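Local coordinates for glycoside hydrolase family 15, cellulose signaling associated protein envoy (Hypocrea jecorina, PDB 4WUJ), which probably serves as a flavin-binding blue-light photoreceptor, its LOV domain linking light sensing to the oxidative-stress response, at residues Ser39-Ile45 against His138-Gln144. Sequence-based numbering, arbitrary orientation.
Sequences SLTLCDI and HFAVGLQ. With FMN (flavin mononucleotide), chain I.
T41 and C43 pair with G142 and A140 along two adjacent antiparallel strands of the five-stranded sheet of the PAS fold, here a LOV domain that holds FMN. Both are hydrogen-bonded pairs: T41 N reaches G142 O at 2.9 Å, and C43 N bonds A140 O almost straight, with 166° at the hydrogen.

The face bearing S39, T41, C43, A140 and Q144 meets the flavin. G142 suits its place because a CB there would clash with the ring at C6, while the small A140 and C43 leave room for the methyl groups; C43 SG lies 3.6 Å from FMN C7M. Q144 makes this strand pair's hydrogen bonds to the flavin, whose other partners include N113 and R98. A bend at chi2 (80°) swings its amide toward FMN O4 and N5. NE2 donates to O4 at 3.1 Å and weakly to N5, while OE1 accepts from S39 OG at 2.8 Å, a bond that helps fix which way the amide is flipped. A leucine here would probably leave FMN O4 and S39 OG without these partners.

On the other face, branched apolar L40, L42 and V141 pack against helix 14-22, while L143 meets L34 and Y7 of the second subunit; L40 CD1 touches L143 CD2 at 3.7 Å. At the far end, the D44 carboxylate, hydrogen-bonded to H137, stacks over one face of the F139 ring, their planes 28° apart and D44 OD2 3.7 Å from F139 CZ.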
ATOM      1  N   SER C  39       3.939  -1.916  -6.329  1.00 24.05           N
ATOM      2  CA  SER C  39       3.357  -3.089  -6.961  1.00 19.51           C
ATOM      3  C   SER C  39       3.618  -4.323  -6.081  1.00 25.60           C
ATOM      4  O   SER C  39       4.763  -4.606  -5.679  1.00 25.65           O
ATOM      5  CB  SER C  39       3.888  -3.267  -8.355  1.00 24.94           C
ATOM      6  OG  SER C  39       3.706  -4.588  -8.792  1.00 29.69           O
ATOM      7  N   LEU C  40       2.550  -5.023  -5.731  1.00 18.74           N
ATOM      8  CA  LEU C  40       2.632  -6.078  -4.722  1.00 21.93           C
ATOM      9  C   LEU C  40       1.716  -7.216  -5.081  1.00 29.01           C
ATOM     10  O   LEU C  40       0.585  -6.985  -5.520  1.00 26.56           O
ATOM     11  CB  LEU C  40       2.240  -5.559  -3.354  1.00 27.42           C
ATOM     12  CG  LEU C  40       2.259  -6.549  -2.193  1.00 28.59           C
ATOM     13  CD1 LEU C  40       2.638  -5.844  -0.892  1.00 29.97           C
ATOM     14  CD2 LEU C  40       0.923  -7.270  -2.049  1.00 27.13           C
ATOM     15  N   THR C  41       2.230  -8.442  -4.940  1.00 23.43           N
ATOM     16  CA  THR C  41       1.414  -9.635  -5.064  1.00 19.89           C
ATOM     17  C   THR C  41       1.571 -10.452  -3.788  1.00 25.58           C
ATOM     18  O   THR C  41       2.602 -10.416  -3.098  1.00 24.49           O
ATOM     19  CB  THR C  41       1.765 -10.501  -6.322  1.00 33.18           C
ATOM     20  OG1 THR C  41       3.081 -11.058  -6.189  1.00 33.38           O
ATOM     21  CG2 THR C  41       1.701  -9.680  -7.582  1.00 29.73           C
ATOM     22  N   LEU C  42       0.508 -11.149  -3.459  1.00 24.70           N
ATOM     23  CA  LEU C  42       0.490 -12.077  -2.359  1.00 26.22           C
ATOM     24  C   LEU C  42       0.068 -13.423  -2.965  1.00 25.83           C
ATOM     25  O   LEU C  42      -0.968 -13.520  -3.667  1.00 20.67           O
ATOM     26  CB  LEU C  42      -0.523 -11.616  -1.322  1.00 25.64           C
ATOM     27  CG  LEU C  42      -0.572 -12.255   0.050  1.00 27.53           C
ATOM     28  CD1 LEU C  42       0.764 -12.281   0.788  1.00 35.58           C
ATOM     29  CD2 LEU C  42      -1.593 -11.426   0.829  1.00 34.10           C
ATOM     30  N   CYS C  43       0.873 -14.446  -2.702  1.00 21.39           N
ATOM     31  CA  CYS C  43       0.637 -15.773  -3.278  1.00 20.53           C
ATOM     32  C   CYS C  43       0.549 -16.789  -2.169  1.00 22.32           C
ATOM     33  O   CYS C  43       1.316 -16.728  -1.216  1.00 22.02           O
ATOM     34  CB  CYS C  43       1.748 -16.146  -4.241  1.00 20.99           C
ATOM     35  SG  CYS C  43       1.815 -15.103  -5.728  1.00 22.65           S
ATOM     36  N   ASP C  44      -0.432 -17.689  -2.268  1.00 19.10           N
ATOM     37  CA  ASP C  44      -0.557 -18.734  -1.296  1.00 26.83           C
ATOM     38  C   ASP C  44       0.276 -19.957  -1.775  1.00 24.67           C
ATOM     39  O   ASP C  44      -0.197 -20.769  -2.567  1.00 26.15           O
ATOM     40  CB  ASP C  44      -2.032 -19.108  -1.115  1.00 23.93           C
ATOM     41  CG  ASP C  44      -2.237 -20.089   0.028  1.00 29.61           C
ATOM     42  OD1 ASP C  44      -1.260 -20.759   0.418  1.00 29.49           O
ATOM     43  OD2 ASP C  44      -3.384 -20.197   0.510  1.00 35.82           O
ATOM     44  N   ILE C  45       1.511 -20.081  -1.315  1.00 26.01           N
ATOM     45  CA  ILE C  45       2.354 -21.152  -1.836  1.00 25.48           C
ATOM     46  C   ILE C  45       2.022 -22.593  -1.288  1.00 28.24           C
ATOM     47  O   ILE C  45       2.598 -23.576  -1.749  1.00 23.14           O
ATOM     48  CB  ILE C  45       3.834 -20.812  -1.663  1.00 29.07           C
ATOM     49  CG1 ILE C  45       4.190 -20.783  -0.192  1.00 37.44           C
ATOM     50  CG2 ILE C  45       4.176 -19.423  -2.332  1.00 31.82           C
ATOM     51  CD1 ILE C  45       5.630 -21.095   0.049  1.00 47.24           C
ATOM     52  N   HIS C 138       1.233 -21.138   4.152  1.00 49.70           N
ATOM     53  CA  HIS C 138       2.384 -20.263   3.965  1.00 43.91           C
ATOM     54  C   HIS C 138       2.146 -19.346   2.771  1.00 39.84           C
ATOM     55  O   HIS C 138       1.642 -19.773   1.745  1.00 36.78           O
ATOM     56  CB  HIS C 138       3.620 -21.109   3.699  1.00 48.14           C
ATOM     57  CG  HIS C 138       4.265 -21.653   4.937  1.00 61.88           C
ATOM     58  ND1 HIS C 138       5.399 -21.091   5.485  1.00 71.69           N
ATOM     59  CD2 HIS C 138       3.941 -22.702   5.735  1.00 65.06           C
ATOM     60  CE1 HIS C 138       5.745 -21.764   6.567  1.00 70.46           C
ATOM     61  NE2 HIS C 138       4.877 -22.749   6.740  1.00 70.92           N
ATOM     62  N   PHE C 139       2.509 -18.080   2.908  1.00 41.51           N
ATOM     63  CA  PHE C 139       2.363 -17.115   1.820  1.00 38.97           C
ATOM     64  C   PHE C 139       3.715 -16.520   1.428  1.00 31.83           C
ATOM     65  O   PHE C 139       4.701 -16.611   2.149  1.00 31.04           O
ATOM     66  CB  PHE C 139       1.386 -15.986   2.206  1.00 31.74           C
ATOM     67  CG  PHE C 139      -0.033 -16.450   2.366  1.00 34.18           C
ATOM     68  CD1 PHE C 139      -0.407 -17.204   3.469  1.00 44.34           C
ATOM     69  CD2 PHE C 139      -0.997 -16.128   1.416  1.00 31.21           C
ATOM     70  CE1 PHE C 139      -1.725 -17.634   3.614  1.00 44.82           C
ATOM     71  CE2 PHE C 139      -2.304 -16.564   1.545  1.00 33.09           C
ATOM     72  CZ  PHE C 139      -2.674 -17.308   2.649  1.00 39.11           C
ATOM     73  N   ALA C 140       3.727 -15.904   0.264  1.00 29.72           N
ATOM     74  CA  ALA C 140       4.881 -15.219  -0.228  1.00 27.63           C
ATOM     75  C   ALA C 140       4.372 -13.876  -0.680  1.00 22.70           C
ATOM     76  O   ALA C 140       3.298 -13.783  -1.293  1.00 23.42           O
ATOM     77  CB  ALA C 140       5.513 -15.976  -1.396  1.00 27.61           C
ATOM     78  N   VAL C 141       5.132 -12.845  -0.336  1.00 23.99           N
ATOM     79  CA  VAL C 141       4.866 -11.485  -0.767  1.00 29.07           C
ATOM     80  C   VAL C 141       5.906 -11.128  -1.769  1.00 24.48           C
ATOM     81  O   VAL C 141       7.095 -11.226  -1.481  1.00 25.38           O
ATOM     82  CB  VAL C 141       5.043 -10.464   0.379  1.00 26.85           C
ATOM     83  CG1 VAL C 141       4.779  -9.050  -0.160  1.00 24.60           C
ATOM     84  CG2 VAL C 141       4.167 -10.821   1.527  1.00 34.43           C
ATOM     85  N   GLY C 142       5.461 -10.705  -2.932  1.00 20.82           N
ATOM     86  CA  GLY C 142       6.328 -10.155  -3.934  1.00 22.96           C
ATOM     87  C   GLY C 142       6.118  -8.658  -4.133  1.00 27.48           C
ATOM     88  O   GLY C 142       4.982  -8.155  -4.117  1.00 23.15           O
ATOM     89  N   LEU C 143       7.243  -7.955  -4.285  1.00 22.83           N
ATOM     90  CA  LEU C 143       7.264  -6.543  -4.595  1.00 26.53           C
ATOM     91  C   LEU C 143       7.906  -6.418  -5.945  1.00 25.81           C
ATOM     92  O   LEU C 143       9.023  -6.918  -6.139  1.00 28.78           O
ATOM     93  CB  LEU C 143       8.083  -5.771  -3.565  1.00 27.52           C
ATOM     94  CG  LEU C 143       7.591  -5.823  -2.128  1.00 26.96           C
ATOM     95  CD1 LEU C 143       8.433  -4.874  -1.222  1.00 34.18           C
ATOM     96  CD2 LEU C 143       6.129  -5.431  -2.080  1.00 26.85           C
ATOM     97  N   GLN C 144       7.179  -5.831  -6.889  1.00 22.52           N
ATOM     98  CA  GLN C 144       7.687  -5.520  -8.220  1.00 24.85           C
ATOM     99  C   GLN C 144       7.917  -3.982  -8.369  1.00 37.92           C
ATOM    100  O   GLN C 144       7.289  -3.163  -7.654  1.00 28.79           O
ATOM    101  CB  GLN C 144       6.690  -5.912  -9.298  1.00 22.20           C
ATOM    102  CG  GLN C 144       6.288  -7.385  -9.353  1.00 31.81           C
ATOM    103  CD  GLN C 144       5.248  -7.825  -8.340  1.00 30.12           C
ATOM    104  OE1 GLN C 144       4.496  -7.010  -7.732  1.00 22.31           O
ATOM    105  NE2 GLN C 144       5.197  -9.146  -8.142  1.00 24.16           N
TER
HETATM  106  N1  FMN I5201       8.245 -13.809 -11.507  1.00 29.08           N
HETATM  107  C2  FMN I5201       8.406 -12.749 -12.375  1.00 32.35           C
HETATM  108  O2  FMN I5201       8.952 -12.915 -13.464  1.00 31.55           O
HETATM  109  N3  FMN I5201       7.932 -11.486 -12.027  1.00 28.33           N
HETATM  110  C4  FMN I5201       7.316 -11.258 -10.821  1.00 31.35           C
HETATM  111  O4  FMN I5201       6.900 -10.132 -10.565  1.00 24.07           O
HETATM  112  C4A FMN I5201       7.146 -12.326  -9.928  1.00 37.12           C
HETATM  113  N5  FMN I5201       6.509 -12.136  -8.709  1.00 27.20           N
HETATM  114  C5A FMN I5201       6.363 -13.179  -7.839  1.00 26.15           C
HETATM  115  C6  FMN I5201       5.741 -12.937  -6.629  1.00 23.73           C
HETATM  116  C7  FMN I5201       5.543 -13.971  -5.730  1.00 28.87           C
HETATM  117  C7M FMN I5201       4.875 -13.655  -4.428  1.00 22.78           C
HETATM  118  C8  FMN I5201       5.993 -15.272  -6.055  1.00 27.27           C
HETATM  119  C8M FMN I5201       5.786 -16.404  -5.080  1.00 20.67           C
HETATM  120  C9  FMN I5201       6.639 -15.500  -7.277  1.00 25.62           C
HETATM  121  C9A FMN I5201       6.825 -14.458  -8.178  1.00 27.19           C
HETATM  122  N10 FMN I5201       7.453 -14.659  -9.412  1.00 31.76           N
HETATM  123  C10 FMN I5201       7.612 -13.598 -10.283  1.00 30.28           C
HETATM  124  C1' FMN I5201       8.044 -15.979  -9.860  1.00 24.59           C
HETATM  125  C2' FMN I5201       7.143 -17.012 -10.493  1.00 27.07           C
HETATM  126  O2' FMN I5201       5.856 -16.902  -9.929  1.00 23.79           O
HETATM  127  C3' FMN I5201       7.804 -18.409 -10.308  1.00 26.52           C
HETATM  128  O3' FMN I5201       8.031 -18.681  -8.929  1.00 24.30           O
HETATM  129  C4' FMN I5201       9.152 -18.480 -11.065  1.00 29.40           C
HETATM  130  O4' FMN I5201       8.887 -18.377 -12.448  1.00 25.65           O
HETATM  131  C5' FMN I5201       9.972 -19.743 -10.746  1.00 27.39           C
HETATM  132  O5' FMN I5201       9.161 -20.898 -10.863  1.00 24.84           O
HETATM  133  P   FMN I5201       8.996 -21.651 -12.260  1.00 30.39           P
HETATM  134  O1P FMN I5201       7.976 -22.748 -12.003  1.00 33.69           O
HETATM  135  O2P FMN I5201       8.504 -20.810 -13.388  1.00 27.14           O
HETATM  136  O3P FMN I5201      10.308 -22.249 -12.646  1.00 32.34           O
HETATM  137  O   HOH W   1       6.104  -0.656  -7.426  1.00 39.46           O